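Local coordinates for protein cytochrome c552 (Thermochromatium tepidum, PDB 5ZE8) that probably carries electrons at low potential through five heme c groups in a thermophilic purple sulfur photosynthetic bacterium, at residues Y351-D359 with A369-L378; K145-Y153 with D223-D233. One frame throughout, in Å; residues are numbered along the deposited sequence.

Interaction 1 (Y351-D359 with A369-L378); sequences YFAYGLADD and ATKPGDDTRL
The ring of Y354 meets the 369-378 segment at its rim, where CB of D375 and CB of P372 both lie near the ring plane; the D375 carboxylate is turned 66° against that ring. D375 CG in turn sits in plane at the edge of the R377 guanidinium, and the Y351 ring carries the methyl of A353 on one face. These groups flank an antiparallel beta ladder, strand 351-357 against strand 371-375, which illustrates how bulges adjust a register. The pairing slips by one residue between Y354 and L356. Farther on, T370 and K371 both face A357 in a classic beta bulge: A357 O takes the T370 N-H in its carbonyl plane, at 3.0 Å, and the K371 N-H from above that plane.

At the other end a side chain extends the ladder. With chi1 at 58°, T376 holds OG1 between its backbone N and carbonyl carbon, where the hydroxyl donates to Y351 O (2.6 Å) and accepts from A353 N (3.0 Å). R377 grips D375 side-on, NE to OD1 and NH2 to OD2, the latter at 2.9 Å. An Asx turn adds R377 N to OD1 from the opposite face, a set of bonds that should hold the carboxylate firmly. NH1 of R377 reaches E246 in a second salt bridge, and Y354 OH is hydrogen-bonded to P239 O.

Apolar contact is modest: L356 CB presses tightly on A369 CB, and F352 CE2 lies 4.0 Å from L378 CD2. Past the end of strand 351-357, the extended K371 chain brings NZ onto a lone pair of D359 O. T370 OG1 donates to D359 OD1 over 2.6 Å, from above the carboxylate plane, 46° out of it.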
loop_
_atom_site.group_PDB
_atom_site.type_symbol
_atom_site.label_atom_id
_atom_site.label_comp_id
_atom_site.label_asym_id
_atom_site.label_seq_id
_atom_site.Cartn_x
_atom_site.Cartn_y
_atom_site.Cartn_z
ATOM N N TYR A 351 14.424 -4.249 -14.558
ATOM C CA TYR A 351 13.857 -4.735 -13.317
ATOM C C TYR A 351 13.879 -3.564 -12.328
ATOM O O TYR A 351 14.920 -2.966 -12.075
ATOM C CB TYR A 351 14.657 -5.913 -12.817
ATOM C CG TYR A 351 14.099 -6.556 -11.586
ATOM C CD1 TYR A 351 12.777 -6.968 -11.498
ATOM C CD2 TYR A 351 14.925 -6.759 -10.472
ATOM C CE1 TYR A 351 12.295 -7.585 -10.378
ATOM C CE2 TYR A 351 14.414 -7.387 -9.361
ATOM C CZ TYR A 351 13.076 -7.768 -9.307
ATOM O OH TYR A 351 12.568 -8.389 -8.160
ATOM N N PHE A 352 12.699 -3.202 -11.836
ATOM C CA PHE A 352 12.493 -2.016 -11.039
ATOM C C PHE A 352 12.091 -2.507 -9.655
ATOM O O PHE A 352 10.958 -2.970 -9.383
ATOM C CB PHE A 352 11.330 -1.217 -11.637
ATOM C CG PHE A 352 11.558 -0.766 -13.056
ATOM C CD1 PHE A 352 11.281 -1.609 -14.099
ATOM C CD2 PHE A 352 12.092 0.460 -13.321
ATOM C CE1 PHE A 352 11.479 -1.222 -15.423
ATOM C CE2 PHE A 352 12.306 0.868 -14.659
ATOM C CZ PHE A 352 12.001 0.030 -15.662
ATOM N N ALA A 353 13.045 -2.468 -8.767
ATOM C CA ALA A 353 12.928 -3.180 -7.456
ATOM C C ALA A 353 13.926 -2.614 -6.439
ATOM O O ALA A 353 14.896 -1.944 -6.791
ATOM C CB ALA A 353 13.175 -4.654 -7.594
ATOM N N TYR A 354 13.657 -2.919 -5.197
ATOM C CA TYR A 354 14.508 -2.603 -4.041
ATOM C C TYR A 354 15.076 -3.899 -3.506
ATOM O O TYR A 354 14.398 -4.927 -3.482
ATOM C CB TYR A 354 13.645 -1.928 -2.993
ATOM C CG TYR A 354 14.376 -1.538 -1.710
ATOM C CD1 TYR A 354 15.496 -0.731 -1.737
ATOM C CD2 TYR A 354 13.885 -1.947 -0.452
ATOM C CE1 TYR A 354 16.142 -0.385 -0.531
ATOM C CE2 TYR A 354 14.513 -1.613 0.716
ATOM C CZ TYR A 354 15.620 -0.845 0.683
ATOM O OH TYR A 354 16.255 -0.501 1.874
ATOM N N GLY A 355 16.331 -3.904 -3.101
ATOM C CA GLY A 355 16.868 -5.072 -2.390
ATOM C C GLY A 355 17.552 -4.549 -1.122
ATOM O O GLY A 355 17.823 -3.292 -0.981
ATOM N N LEU A 356 17.800 -5.510 -0.222
ATOM C CA LEU A 356 18.625 -5.239 0.956
ATOM C C LEU A 356 19.885 -6.090 0.886
ATOM O O LEU A 356 19.964 -7.100 0.132
ATOM C CB LEU A 356 17.854 -5.538 2.215
ATOM C CG LEU A 356 16.470 -4.854 2.238
ATOM C CD1 LEU A 356 15.373 -5.844 1.981
ATOM C CD2 LEU A 356 16.269 -4.223 3.566
ATOM N N ALA A 357 20.858 -5.673 1.675
ATOM C CA ALA A 357 22.183 -6.236 1.546
ATOM C C ALA A 357 22.832 -6.438 2.878
ATOM O O ALA A 357 22.373 -5.913 3.887
ATOM C CB ALA A 357 23.018 -5.301 0.693
ATOM N N ASP A 358 23.894 -7.238 2.858
ATOM C CA ASP A 358 24.751 -7.459 4.065
ATOM C C ASP A 358 25.900 -6.486 4.028
ATOM O O ASP A 358 25.934 -5.623 3.153
ATOM C CB ASP A 358 25.201 -8.933 4.162
ATOM C CG ASP A 358 26.159 -9.382 3.064
ATOM O OD1 ASP A 358 26.446 -8.644 2.060
ATOM O OD2 ASP A 358 26.604 -10.579 3.188
ATOM N N ASP A 359 26.887 -6.614 4.936
ATOM C CA ASP A 359 27.984 -5.602 4.956
ATOM C C ASP A 359 28.818 -5.645 3.694
ATOM O O ASP A 359 29.411 -4.642 3.310
ATOM C CB ASP A 359 28.877 -5.795 6.165
ATOM C CG ASP A 359 28.219 -5.408 7.458
ATOM O OD1 ASP A 359 27.197 -4.674 7.425
ATOM O OD2 ASP A 359 28.768 -5.781 8.525
ATOM N N ALA A 369 19.498 -8.130 7.019
ATOM C CA ALA A 369 20.211 -7.147 6.257
ATOM C C ALA A 369 20.720 -5.971 7.113
ATOM O O ALA A 369 20.077 -5.500 8.060
ATOM C CB ALA A 369 19.352 -6.661 5.092
ATOM N N THR A 370 21.933 -5.514 6.839
ATOM C CA THR A 370 22.532 -4.427 7.587
ATOM C C THR A 370 22.660 -3.181 6.747
ATOM O O THR A 370 23.002 -2.182 7.284
ATOM C CB THR A 370 23.966 -4.798 8.025
ATOM O OG1 THR A 370 24.701 -5.199 6.861
ATOM C CG2 THR A 370 23.958 -5.875 9.030
ATOM N N LYS A 371 22.400 -3.206 5.430
ATOM C CA LYS A 371 22.597 -2.076 4.498
ATOM C C LYS A 371 21.464 -2.126 3.390
ATOM O O LYS A 371 21.013 -3.228 3.030
ATOM C CB LYS A 371 24.014 -2.206 3.810
ATOM C CG LYS A 371 25.209 -2.050 4.800
ATOM C CD LYS A 371 26.611 -2.112 4.160
ATOM C CE LYS A 371 27.798 -1.995 5.141
ATOM N NZ LYS A 371 29.096 -2.476 4.555
ATOM N N PRO A 372 20.987 -0.945 2.920
ATOM C CA PRO A 372 20.157 -0.966 1.696
ATOM C C PRO A 372 20.929 -1.596 0.552
ATOM O O PRO A 372 22.141 -1.369 0.438
ATOM C CB PRO A 372 19.896 0.502 1.402
ATOM C CG PRO A 372 20.167 1.232 2.685
ATOM C CD PRO A 372 21.234 0.432 3.391
ATOM N N GLY A 373 20.231 -2.349 -0.288
ATOM C CA GLY A 373 20.766 -2.779 -1.590
ATOM C C GLY A 373 20.475 -1.736 -2.653
ATOM O O GLY A 373 20.069 -0.604 -2.347
ATOM N N ASP A 374 20.657 -2.106 -3.894
ATOM C CA ASP A 374 20.366 -1.154 -4.960
ATOM C C ASP A 374 18.840 -0.982 -5.070
ATOM O O ASP A 374 18.078 -1.908 -4.765
ATOM C CB ASP A 374 20.867 -1.570 -6.341
ATOM C CG ASP A 374 22.267 -2.089 -6.328
ATOM O OD1 ASP A 374 23.066 -1.638 -5.439
ATOM O OD2 ASP A 374 22.501 -3.019 -7.147
ATOM N N ASP A 375 18.473 0.204 -5.518
ATOM C CA ASP A 375 17.073 0.585 -5.709
ATOM C C ASP A 375 16.909 1.084 -7.073
ATOM O O ASP A 375 17.322 2.235 -7.419
ATOM C CB ASP A 375 16.678 1.714 -4.750
ATOM C CG ASP A 375 15.224 2.057 -4.773
ATOM O OD1 ASP A 375 14.486 1.477 -5.552
ATOM O OD2 ASP A 375 14.806 2.994 -4.030
ATOM N N THR A 376 16.251 0.270 -7.891
ATOM C CA THR A 376 16.023 0.626 -9.284
ATOM C C THR A 376 14.578 0.989 -9.561
ATOM O O THR A 376 14.163 1.148 -10.718
ATOM C CB THR A 376 16.383 -0.521 -10.207
ATOM O OG1 THR A 376 15.660 -1.674 -9.912
ATOM C CG2 THR A 376 17.866 -0.874 -10.062
ATOM N N ARG A 377 13.788 1.121 -8.461
ATOM C CA ARG A 377 12.398 1.536 -8.643
ATOM C C ARG A 377 12.348 2.937 -9.294
ATOM O O ARG A 377 13.307 3.694 -9.274
ATOM C CB ARG A 377 11.663 1.515 -7.298
ATOM C CG ARG A 377 11.646 0.147 -6.576
ATOM C CD ARG A 377 11.147 0.229 -5.164
ATOM N NE ARG A 377 11.857 1.224 -4.417
ATOM C CZ ARG A 377 11.371 2.049 -3.472
ATOM N NH1 ARG A 377 10.107 2.008 -3.050
ATOM N NH2 ARG A 377 12.156 2.938 -2.939
ATOM N N LEU A 378 11.209 3.269 -9.899
ATOM C CA LEU A 378 11.066 4.593 -10.378
ATOM C C LEU A 378 10.976 5.516 -9.193
ATOM O O LEU A 378 10.122 5.301 -8.302
ATOM C CB LEU A 378 9.814 4.748 -11.235
ATOM C CG LEU A 378 9.676 3.844 -12.478
ATOM C CD1 LEU A 378 8.246 3.835 -13.019
ATOM C CD2 LEU A 378 10.669 4.326 -13.510
#

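Interaction 2 (K145-Y153 with D223-D233); sequences KLRYGIKAY and DACMGCHDQRD. With HEC (heme c), chain E.
G149, held at a positive phi of 62°, brings its N-H over the carbonyl of G227, the N to O distance being 2.9 Å with the donor well above the carbonyl plane, and its CA lies 3.7 Å from C228 SG. This loop lies against the CXXCH motif of a c-type heme, here C225 to H229: SG of C225 and of C228 are covalently linked to heme c, and H229 NE2 binds the iron at 2.1 Å, H61 supplying the other axial nitrogen. In Y153 a chi1 of -65° sets CG anti to the carbonyl carbon and carries the ring to G227. Its hydroxyl donates to D223 O (2.6 Å), which sits in plane at the ring edge, and accepts from G227 N (3.0 Å), so one oxygen ties the residues before the helix to its first turn. A phenylalanine here would probably leave D223 O and G227 N without this shared mate. Having no side chain, G227 lets the ring come close, with Y153 CE2 3.7 Å from G227 CA; a CB there would clash. At the other end Y148 OH accepts an almost straight bond from D233 N, 2.9 Å long. Two residues before Y148, L146 sets CD1 against D233 OD2, while Q231 NE2 reaches the syn lone pair of D233 OD1. Around the contact, strand 133-136 packs on A152, Y153 and M226, helix 256-260 meets A224, C225 and M226, and helix 105-109 covers I150.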
loop_
_atom_site.group_PDB
_atom_site.type_symbol
_atom_site.label_atom_id
_atom_site.label_comp_id
_atom_site.label_asym_id
_atom_site.label_seq_id
_atom_site.Cartn_x
_atom_site.Cartn_y
_atom_site.Cartn_z
ATOM N N LYS A 145 13.421 6.101 19.423
ATOM C CA LYS A 145 12.653 4.820 19.393
ATOM C C LYS A 145 11.591 4.956 18.308
ATOM O O LYS A 145 10.962 5.959 18.225
ATOM C CB LYS A 145 12.052 4.467 20.758
ATOM C CG LYS A 145 13.119 4.176 21.844
ATOM C CD LYS A 145 14.382 3.471 21.346
ATOM C CE LYS A 145 15.250 3.004 22.503
ATOM N NZ LYS A 145 15.641 4.115 23.414
ATOM N N LEU A 146 11.485 3.978 17.456
ATOM C CA LEU A 146 10.432 4.005 16.373
ATOM C C LEU A 146 9.120 3.530 16.964
ATOM O O LEU A 146 9.095 2.554 17.648
ATOM C CB LEU A 146 10.841 3.182 15.143
ATOM C CG LEU A 146 12.012 3.735 14.311
ATOM C CD1 LEU A 146 11.956 3.367 12.857
ATOM C CD2 LEU A 146 12.041 5.224 14.351
ATOM N N ARG A 147 8.070 4.269 16.711
ATOM C CA ARG A 147 6.743 4.061 17.234
ATOM C C ARG A 147 5.902 3.846 15.955
ATOM O O ARG A 147 5.664 4.789 15.222
ATOM C CB ARG A 147 6.219 5.322 17.913
ATOM C CG ARG A 147 7.028 5.916 19.040
ATOM C CD ARG A 147 6.289 7.151 19.520
ATOM N NE ARG A 147 6.436 8.365 18.676
ATOM C CZ ARG A 147 6.469 9.604 19.184
ATOM N NH1 ARG A 147 6.354 9.800 20.512
ATOM N NH2 ARG A 147 6.685 10.674 18.433
ATOM N N TYR A 148 5.368 2.647 15.749
ATOM C CA TYR A 148 4.627 2.384 14.491
ATOM C C TYR A 148 3.140 2.352 14.698
ATOM O O TYR A 148 2.621 2.041 15.775
ATOM C CB TYR A 148 5.051 0.989 14.023
ATOM C CG TYR A 148 6.478 0.849 13.544
ATOM C CD1 TYR A 148 7.012 1.668 12.597
ATOM C CD2 TYR A 148 7.233 -0.173 13.991
ATOM C CE1 TYR A 148 8.291 1.488 12.126
ATOM C CE2 TYR A 148 8.538 -0.330 13.556
ATOM C CZ TYR A 148 9.043 0.506 12.632
ATOM O OH TYR A 148 10.320 0.311 12.141
ATOM N N GLY A 149 2.426 2.723 13.658
ATOM C CA GLY A 149 1.006 2.543 13.584
ATOM C C GLY A 149 0.289 3.290 14.649
ATOM O O GLY A 149 0.599 4.469 14.847
ATOM N N ILE A 150 -0.600 2.694 15.413
ATOM C CA ILE A 150 -1.322 3.421 16.410
ATOM C C ILE A 150 -0.407 4.028 17.505
ATOM O O ILE A 150 -0.793 5.007 18.131
ATOM C CB ILE A 150 -2.395 2.569 17.183
ATOM C CG1 ILE A 150 -1.801 1.281 17.817
ATOM C CG2 ILE A 150 -3.550 2.272 16.277
ATOM C CD1 ILE A 150 -2.691 0.637 18.926
ATOM N N LYS A 151 0.830 3.512 17.645
ATOM C CA LYS A 151 1.730 4.031 18.645
ATOM C C LYS A 151 2.348 5.383 18.264
ATOM O O LYS A 151 2.859 6.107 19.146
ATOM C CB LYS A 151 2.817 3.032 18.923
ATOM C CG LYS A 151 2.347 1.682 19.443
ATOM C CD LYS A 151 1.456 1.798 20.674
ATOM C CE LYS A 151 1.005 0.402 21.105
ATOM N NZ LYS A 151 0.345 0.538 22.454
ATOM N N ALA A 152 2.190 5.807 16.996
ATOM C CA ALA A 152 2.627 7.098 16.516
ATOM C C ALA A 152 1.609 8.202 16.778
ATOM O O ALA A 152 1.864 9.360 16.410
ATOM C CB ALA A 152 2.990 7.063 15.047
ATOM N N TYR A 153 0.471 7.880 17.402
ATOM C CA TYR A 153 -0.576 8.825 17.628
ATOM C C TYR A 153 -1.041 8.918 19.083
ATOM O O TYR A 153 -1.032 7.929 19.799
ATOM C CB TYR A 153 -1.871 8.361 16.848
ATOM C CG TYR A 153 -1.655 8.372 15.342
ATOM C CD1 TYR A 153 -1.965 9.495 14.588
ATOM C CD2 TYR A 153 -1.228 7.271 14.668
ATOM C CE1 TYR A 153 -1.816 9.530 13.198
ATOM C CE2 TYR A 153 -1.026 7.280 13.297
ATOM C CZ TYR A 153 -1.292 8.413 12.584
ATOM O OH TYR A 153 -1.101 8.436 11.195
ATOM N N ASP A 223 -1.165 13.313 7.948
ATOM C CA ASP A 223 -1.261 12.763 9.306
ATOM C C ASP A 223 -2.187 11.562 9.402
ATOM O O ASP A 223 -1.992 10.746 10.310
ATOM C CB ASP A 223 -1.746 13.852 10.296
ATOM C CG ASP A 223 -0.668 14.924 10.572
ATOM O OD1 ASP A 223 0.439 14.928 9.980
ATOM O OD2 ASP A 223 -0.966 15.815 11.391
ATOM N N ALA A 224 -3.170 11.506 8.521
ATOM C CA ALA A 224 -4.170 10.424 8.523
ATOM C C ALA A 224 -3.514 9.106 8.137
ATOM O O ALA A 224 -4.174 8.053 8.376
ATOM C CB ALA A 224 -5.294 10.735 7.575
ATOM N N CYS A 225 -2.333 9.115 7.521
ATOM C CA CYS A 225 -1.781 7.890 6.926
ATOM C C CYS A 225 -0.403 7.550 7.484
ATOM O O CYS A 225 0.039 6.418 7.395
ATOM C CB CYS A 225 -1.650 8.074 5.396
ATOM S SG CYS A 225 -3.124 8.832 4.637
ATOM N N MET A 226 0.363 8.554 7.943
ATOM C CA MET A 226 1.790 8.368 8.102
ATOM C C MET A 226 2.198 7.396 9.173
ATOM O O MET A 226 3.285 6.792 9.012
ATOM C CB MET A 226 2.556 9.717 8.326
ATOM C CG MET A 226 2.691 10.572 7.124
ATOM S SD MET A 226 3.743 9.804 5.864
ATOM C CE MET A 226 2.337 9.346 5.037
ATOM N N GLY A 227 1.446 7.224 10.238
ATOM C CA GLY A 227 1.890 6.262 11.291
ATOM C C GLY A 227 2.099 4.844 10.752
ATOM O O GLY A 227 2.988 4.083 11.167
ATOM N N CYS A 228 1.223 4.484 9.834
ATOM C CA CYS A 228 1.282 3.150 9.193
ATOM C C CYS A 228 2.019 3.106 7.926
ATOM O O CYS A 228 2.437 1.986 7.525
ATOM C CB CYS A 228 -0.143 2.625 8.963
ATOM S SG CYS A 228 -1.060 2.564 10.531
ATOM N N HIS A 229 2.169 4.239 7.233
ATOM C CA HIS A 229 2.757 4.267 5.900
ATOM C C HIS A 229 4.074 5.020 5.753
ATOM O O HIS A 229 4.639 5.014 4.618
ATOM C CB HIS A 229 1.718 4.886 4.991
ATOM C CG HIS A 229 0.646 3.904 4.588
ATOM N ND1 HIS A 229 0.877 2.964 3.587
ATOM C CD2 HIS A 229 -0.653 3.772 4.978
ATOM C CE1 HIS A 229 -0.275 2.290 3.431
ATOM N NE2 HIS A 229 -1.184 2.736 4.295
ATOM N N ASP A 230 4.594 5.651 6.810
ATOM C CA ASP A 230 5.841 6.518 6.651
ATOM C C ASP A 230 7.028 5.612 6.417
ATOM O O ASP A 230 7.711 5.704 5.359
ATOM C CB ASP A 230 6.005 7.448 7.848
ATOM C CG ASP A 230 7.251 8.227 7.840
ATOM O OD1 ASP A 230 7.962 8.254 6.884
ATOM O OD2 ASP A 230 7.617 8.733 8.922
ATOM N N GLN A 231 7.255 4.684 7.342
ATOM C CA GLN A 231 8.531 3.924 7.297
ATOM C C GLN A 231 8.384 2.678 8.126
ATOM O O GLN A 231 7.587 2.670 9.048
ATOM C CB GLN A 231 9.705 4.790 7.768
ATOM C CG GLN A 231 11.070 4.223 7.462
ATOM C CD GLN A 231 12.264 5.199 7.506
ATOM O OE1 GLN A 231 12.172 6.379 7.141
ATOM N NE2 GLN A 231 13.406 4.666 7.912
ATOM N N ARG A 232 9.075 1.610 7.724
ATOM C CA ARG A 232 9.314 0.533 8.649
ATOM C C ARG A 232 10.667 0.028 8.413
ATOM O O ARG A 232 11.039 -0.174 7.244
ATOM C CB ARG A 232 8.253 -0.570 8.424
ATOM C CG ARG A 232 8.670 -1.887 9.089
ATOM C CD ARG A 232 7.621 -2.967 9.065
ATOM N NE ARG A 232 8.152 -4.214 9.646
ATOM C CZ ARG A 232 8.073 -5.423 9.075
ATOM N NH1 ARG A 232 8.589 -6.440 9.730
ATOM N NH2 ARG A 232 7.544 -5.622 7.865
ATOM N N ASP A 233 11.428 -0.180 9.514
ATOM C CA ASP A 233 12.826 -0.607 9.415
ATOM C C ASP A 233 12.966 -1.999 9.949
ATOM O O ASP A 233 12.131 -2.500 10.717
ATOM C CB ASP A 233 13.722 0.262 10.251
ATOM C CG ASP A 233 13.883 1.673 9.737
ATOM O OD1 ASP A 233 13.439 2.061 8.658
ATOM O OD2 ASP A 233 14.548 2.458 10.501
HETATM FE FE HEC E . -3.198 2.149 4.407
HETATM C CHA HEC E . -2.696 -0.674 2.558
HETATM C CHB HEC E . -3.493 3.992 1.534
HETATM C CHC HEC E . -4.049 4.878 6.287
HETATM C CHD HEC E . -2.397 0.439 7.311
HETATM N NA HEC E . -3.118 1.722 2.468
HETATM C C1A HEC E . -2.913 0.498 1.851
HETATM C C2A HEC E . -2.927 0.622 0.412
HETATM C C3A HEC E . -3.090 1.949 0.180
HETATM C C4A HEC E . -3.313 2.608 1.438
HETATM C CMA HEC E . -3.205 2.640 -1.180
HETATM C CAA HEC E . -2.645 -0.455 -0.572
HETATM C CBA HEC E . -3.937 -1.175 -0.950
HETATM C CGA HEC E . -3.631 -2.339 -1.899
HETATM O O1A HEC E . -2.809 -3.230 -1.608
HETATM O O2A HEC E . -4.300 -2.482 -2.965
HETATM N NB HEC E . -3.656 4.070 3.951
HETATM C C1B HEC E . -3.675 4.665 2.740
HETATM C C2B HEC E . -3.957 6.056 2.892
HETATM C C3B HEC E . -4.113 6.317 4.204
HETATM C C4B HEC E . -3.990 5.019 4.885
HETATM C CMB HEC E . -4.030 7.037 1.727
HETATM C CAB HEC E . -4.521 7.569 4.888
HETATM C CBB HEC E . -5.699 8.189 4.326
HETATM N NC HEC E . -3.245 2.564 6.345
HETATM C C1C HEC E . -3.612 3.700 6.939
HETATM C C2C HEC E . -3.545 3.653 8.423
HETATM C C3C HEC E . -3.066 2.416 8.679
HETATM C C4C HEC E . -2.872 1.724 7.420
HETATM C CMC HEC E . -3.878 4.786 9.381
HETATM C CAC HEC E . -2.713 1.764 10.022
HETATM C CBC HEC E . -3.566 1.929 11.124
HETATM N ND HEC E . -2.653 0.311 4.804
HETATM C C1D HEC E . -2.342 -0.231 6.047
HETATM C C2D HEC E . -2.004 -1.640 5.926
HETATM C C3D HEC E . -2.108 -1.966 4.633
HETATM C C4D HEC E . -2.535 -0.726 3.931
HETATM C CMD HEC E . -1.606 -2.460 7.089
HETATM C CAD HEC E . -1.791 -3.354 4.019
HETATM C CBD HEC E . -2.694 -4.449 4.504
HETATM C CGD HEC E . -2.374 -5.754 3.786
HETATM O O1D HEC E . -1.983 -5.809 2.581
HETATM O O2D HEC E . -2.518 -6.821 4.460
#

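Interaction 2 is a buried contact close to the hemes, whereas interaction 1 is partly buried and stands on the beta-sheet part of the chain; the centres of the two contacts lie about 22 Å apart. They share no element and do not touch. In interaction 1 paired strands exchange repeated backbone bonds, with charged and hydroxyl groups added toward the margins; in interaction 2 a loop meets a short helix through a few bonds, two tyrosine hydroxyls serving the backbone. The chain following 223-233 nevertheless bridges them: N234 and Q236 donate to A369 O, so the segment running on from 223-233 ties the heme-bearing part to the loop leading into strand 371-375.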